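Long-range contact in CurD (Moorea producens 3L, PDB 5KP7), which probably acts as a hydroxymethylglutaryl-CoA-synthase-like acyltransferase of the thiolase-like superfamily and is seen here with bound 4'-phosphopantetheine: residues G279-R291 with I300-L312. The protein carries 3 engineered substitutions. Residues are numbered along the deposited sequence; the frame is centred on the assembly and turned at random.
Sequences GMVKGAHRNMMRR and IEADFQRRVMPGL
Two consecutive helices of this thiolase-like HMG-CoA synthase fold, 278-293 and 297-307, pack knobs-into-holes beside strand 270-273, where His285 and Arg307 both touch Leu271: His285 reaches across as a knob among Ile300, Asp303, Phe304 and Arg307. The axes of the two short segments cross with their N-to-C directions 125° apart, 10.1 Å at closest approach. The first helix also carries Met280, which touches the bound 4'-phosphopantetheine. With CG anti to the backbone N (chi1 168°), the imidazole of His285 extends across the interface and gives its NE2 hydrogen to Asp303 OD2 at 2.7 Å. That bond lies in the ring plane, uses the anti lone pair of OD2, and leaves ring and carboxylate nearly coplanar. Arg307 takes the same carboxylate side-on, NH1 to OD2 and NE to OD1, both at 2.9 Å, while Arg306 NH1 adds an ion pair with OD1. Arg307 NH2 also reaches the backbone oxygens of Tyr264 and Phe268. Replacing Asp303 by an alanine removes the carboxylate, which would probably leave His285 NE2 without its acceptor and Arg306 and Arg307 without the charge they share. The ring is also clamped between Met289 CG on one face and Val308 CG2 on the other. Ile300 fits as the return knob among His285, Arg286, Met289 and Arg290, its CG1 3.7 Å from Met289 CB. Arg286 NH1 and Arg290 NH1 form salt bridges with acidic side chains on the chain of a different, partner protein. The extended Lys282 chain runs over Phe304, its CG 3.8 Å from the ring centroid, and ends in a salt bridge, NZ 3.4 Å from Glu301 OE1.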
# COMPACT_ATOMS: atom_id res chain seq x y z
N GLY A 279 -4.64 -10.40 3.50
CA GLY A 279 -5.50 -10.94 4.54
C GLY A 279 -6.22 -9.87 5.34
O GLY A 279 -7.39 -10.05 5.73
N MET A 280 -5.54 -8.75 5.60
CA MET A 280 -6.19 -7.70 6.37
C MET A 280 -7.18 -6.90 5.56
O MET A 280 -8.15 -6.39 6.13
CB MET A 280 -5.20 -6.79 7.11
CG MET A 280 -4.26 -6.05 6.25
SD MET A 280 -3.58 -4.66 7.18
CE MET A 280 -4.90 -3.47 7.03
N VAL A 281 -7.00 -6.82 4.23
CA VAL A 281 -8.00 -6.22 3.37
C VAL A 281 -9.26 -7.11 3.35
O VAL A 281 -10.38 -6.61 3.42
CB VAL A 281 -7.41 -5.95 1.96
CG1 VAL A 281 -8.48 -5.50 0.98
CG2 VAL A 281 -6.29 -4.91 2.07
N LYS A 282 -9.06 -8.42 3.30
CA LYS A 282 -10.20 -9.35 3.42
C LYS A 282 -10.95 -9.12 4.72
O LYS A 282 -12.18 -9.03 4.73
CB LYS A 282 -9.73 -10.81 3.27
CG LYS A 282 -10.86 -11.83 3.28
CD LYS A 282 -10.35 -13.19 2.80
CE LYS A 282 -11.34 -14.28 3.00
NZ LYS A 282 -10.81 -15.57 2.49
N GLY A 283 -10.22 -8.95 5.83
CA GLY A 283 -10.85 -8.61 7.12
C GLY A 283 -11.59 -7.28 7.16
O GLY A 283 -12.68 -7.18 7.71
N ALA A 284 -10.99 -6.24 6.56
CA ALA A 284 -11.64 -4.93 6.47
C ALA A 284 -12.94 -4.95 5.65
O ALA A 284 -13.97 -4.42 6.08
CB ALA A 284 -10.67 -3.89 5.93
N HIS A 285 -12.88 -5.61 4.50
CA HIS A 285 -14.05 -5.73 3.64
C HIS A 285 -15.16 -6.49 4.39
O HIS A 285 -16.32 -6.09 4.32
CB HIS A 285 -13.67 -6.45 2.33
CG HIS A 285 -14.84 -6.89 1.51
ND1 HIS A 285 -15.31 -8.18 1.55
CD2 HIS A 285 -15.62 -6.22 0.64
CE1 HIS A 285 -16.35 -8.29 0.75
NE2 HIS A 285 -16.56 -7.12 0.18
N ARG A 286 -14.79 -7.55 5.10
CA ARG A 286 -15.76 -8.34 5.87
C ARG A 286 -16.41 -7.46 6.94
O ARG A 286 -17.64 -7.45 7.09
CB ARG A 286 -15.07 -9.54 6.50
CG ARG A 286 -15.94 -10.39 7.43
CD ARG A 286 -15.05 -11.12 8.44
NE ARG A 286 -14.16 -11.99 7.75
CZ ARG A 286 -12.85 -12.16 7.92
NH1 ARG A 286 -12.14 -11.60 8.89
NH2 ARG A 286 -12.26 -13.01 7.10
N ASN A 287 -15.59 -6.68 7.65
CA ASN A 287 -16.12 -5.79 8.69
C ASN A 287 -17.09 -4.76 8.11
O ASN A 287 -18.18 -4.52 8.66
CB ASN A 287 -14.96 -5.11 9.42
CG ASN A 287 -15.41 -4.29 10.61
OD1 ASN A 287 -15.06 -3.11 10.73
ND2 ASN A 287 -16.13 -4.92 11.52
N MET A 288 -16.72 -4.16 6.99
CA MET A 288 -17.60 -3.21 6.33
C MET A 288 -18.93 -3.83 5.86
O MET A 288 -20.00 -3.25 6.07
CB MET A 288 -16.90 -2.57 5.13
CG MET A 288 -15.69 -1.71 5.50
SD MET A 288 -16.12 -0.12 6.22
CE MET A 288 -16.59 0.75 4.74
N MET A 289 -18.84 -5.00 5.22
CA MET A 289 -20.05 -5.70 4.74
C MET A 289 -20.97 -6.13 5.90
O MET A 289 -22.19 -5.98 5.80
CB MET A 289 -19.68 -6.91 3.87
CG MET A 289 -19.10 -6.55 2.50
SD MET A 289 -20.27 -5.76 1.39
CE MET A 289 -21.34 -7.12 0.94
N ARG A 290 -20.39 -6.64 6.98
CA ARG A 290 -21.17 -7.04 8.18
C ARG A 290 -21.93 -5.83 8.74
O ARG A 290 -23.13 -5.92 9.01
CB ARG A 290 -20.21 -7.66 9.23
CG ARG A 290 -20.77 -8.47 10.40
CD ARG A 290 -19.67 -9.34 11.06
NE ARG A 290 -18.41 -8.59 11.28
CZ ARG A 290 -17.16 -9.08 11.28
NH1 ARG A 290 -16.90 -10.38 11.11
NH2 ARG A 290 -16.13 -8.25 11.46
N ARG A 291 -21.26 -4.69 8.88
CA ARG A 291 -21.88 -3.51 9.51
C ARG A 291 -22.85 -2.78 8.58
O ARG A 291 -23.98 -2.45 8.98
CB ARG A 291 -20.80 -2.57 10.03
CG ARG A 291 -21.33 -1.45 10.95
CD ARG A 291 -20.21 -0.52 11.39
NE ARG A 291 -19.37 -0.22 10.24
CZ ARG A 291 -19.60 0.72 9.31
NH1 ARG A 291 -20.64 1.56 9.38
NH2 ARG A 291 -18.74 0.83 8.28
N ILE A 300 -20.54 -12.63 1.96
CA ILE A 300 -19.38 -11.73 2.09
C ILE A 300 -18.20 -12.30 1.32
O ILE A 300 -17.51 -11.55 0.61
CB ILE A 300 -19.01 -11.46 3.57
CG1 ILE A 300 -20.12 -10.60 4.20
CG2 ILE A 300 -17.63 -10.83 3.70
CD1 ILE A 300 -19.94 -10.31 5.67
N GLU A 301 -17.96 -13.60 1.46
CA GLU A 301 -16.82 -14.22 0.78
C GLU A 301 -16.99 -14.17 -0.75
O GLU A 301 -16.00 -13.92 -1.46
CB GLU A 301 -16.55 -15.65 1.30
CG GLU A 301 -15.50 -16.44 0.51
CD GLU A 301 -14.13 -15.80 0.40
OE1 GLU A 301 -13.81 -14.83 1.14
OE2 GLU A 301 -13.34 -16.25 -0.49
N ALA A 302 -18.20 -14.41 -1.24
CA ALA A 302 -18.45 -14.29 -2.69
C ALA A 302 -18.21 -12.85 -3.16
O ALA A 302 -17.63 -12.63 -4.21
CB ALA A 302 -19.87 -14.73 -3.04
N ASP A 303 -18.66 -11.88 -2.35
CA ASP A 303 -18.49 -10.48 -2.67
C ASP A 303 -17.00 -10.11 -2.66
O ASP A 303 -16.55 -9.35 -3.56
CB ASP A 303 -19.28 -9.59 -1.69
CG ASP A 303 -19.30 -8.14 -2.12
OD1 ASP A 303 -19.97 -7.82 -3.15
OD2 ASP A 303 -18.63 -7.33 -1.48
N PHE A 304 -16.25 -10.64 -1.69
CA PHE A 304 -14.80 -10.45 -1.64
C PHE A 304 -14.13 -10.92 -2.94
O PHE A 304 -13.33 -10.19 -3.56
CB PHE A 304 -14.19 -11.15 -0.44
CG PHE A 304 -12.70 -11.13 -0.43
CD1 PHE A 304 -12.03 -9.98 -0.07
CD2 PHE A 304 -11.97 -12.24 -0.83
CE1 PHE A 304 -10.64 -9.94 -0.08
CE2 PHE A 304 -10.58 -12.21 -0.86
CZ PHE A 304 -9.91 -11.06 -0.48
N GLN A 305 -14.46 -12.13 -3.37
CA GLN A 305 -13.81 -12.66 -4.57
C GLN A 305 -14.14 -11.84 -5.80
O GLN A 305 -13.28 -11.62 -6.65
CB GLN A 305 -14.14 -14.14 -4.80
CG GLN A 305 -13.21 -14.78 -5.82
CD GLN A 305 -13.46 -16.25 -6.00
OE1 GLN A 305 -12.85 -17.07 -5.33
NE2 GLN A 305 -14.41 -16.62 -6.89
N ARG A 306 -15.39 -11.40 -5.90
CA ARG A 306 -15.85 -10.65 -7.07
C ARG A 306 -15.26 -9.25 -7.13
O ARG A 306 -14.81 -8.82 -8.18
CB ARG A 306 -17.37 -10.55 -7.06
CG ARG A 306 -17.95 -9.81 -8.27
CD ARG A 306 -19.47 -9.89 -8.34
NE ARG A 306 -20.09 -9.34 -7.12
CZ ARG A 306 -20.55 -8.10 -6.94
NH1 ARG A 306 -21.10 -7.80 -5.76
NH2 ARG A 306 -20.48 -7.17 -7.89
N ARG A 307 -15.28 -8.54 -6.00
CA ARG A 307 -15.02 -7.10 -5.99
C ARG A 307 -13.65 -6.68 -5.48
O ARG A 307 -13.20 -5.59 -5.77
CB ARG A 307 -16.09 -6.35 -5.21
CG ARG A 307 -17.51 -6.50 -5.77
CD ARG A 307 -18.41 -5.34 -5.37
NE ARG A 307 -18.68 -5.37 -3.94
CZ ARG A 307 -18.94 -4.31 -3.16
NH1 ARG A 307 -19.19 -4.50 -1.88
NH2 ARG A 307 -19.01 -3.07 -3.66
N VAL A 308 -13.01 -7.54 -4.69
CA VAL A 308 -11.79 -7.17 -3.98
C VAL A 308 -10.58 -8.00 -4.43
O VAL A 308 -9.48 -7.45 -4.60
CB VAL A 308 -11.98 -7.31 -2.47
CG1 VAL A 308 -10.75 -6.79 -1.74
CG2 VAL A 308 -13.23 -6.58 -2.02
N MET A 309 -10.75 -9.30 -4.66
CA MET A 309 -9.63 -10.11 -5.09
C MET A 309 -8.88 -9.59 -6.35
O MET A 309 -7.65 -9.67 -6.42
CB MET A 309 -10.08 -11.57 -5.24
CG MET A 309 -8.98 -12.55 -5.38
SD MET A 309 -8.01 -12.76 -3.86
CE MET A 309 -6.52 -12.94 -4.78
N PRO A 310 -9.60 -9.03 -7.36
CA PRO A 310 -8.85 -8.59 -8.56
C PRO A 310 -7.76 -7.55 -8.23
O PRO A 310 -6.65 -7.63 -8.78
CB PRO A 310 -9.96 -8.00 -9.46
CG PRO A 310 -11.15 -8.83 -9.08
CD PRO A 310 -11.06 -9.01 -7.59
N GLY A 311 -8.07 -6.66 -7.31
CA GLY A 311 -7.10 -5.63 -6.86
C GLY A 311 -5.92 -6.19 -6.09
O GLY A 311 -4.84 -5.55 -6.04
N LEU A 312 -6.08 -7.36 -5.48
CA LEU A 312 -4.99 -7.97 -4.71
C LEU A 312 -3.93 -8.68 -5.55
O LEU A 312 -2.85 -8.94 -5.08
CB LEU A 312 -5.54 -8.94 -3.66
CG LEU A 312 -6.44 -8.23 -2.63
CD1 LEU A 312 -7.02 -9.26 -1.68
CD2 LEU A 312 -5.70 -7.16 -1.85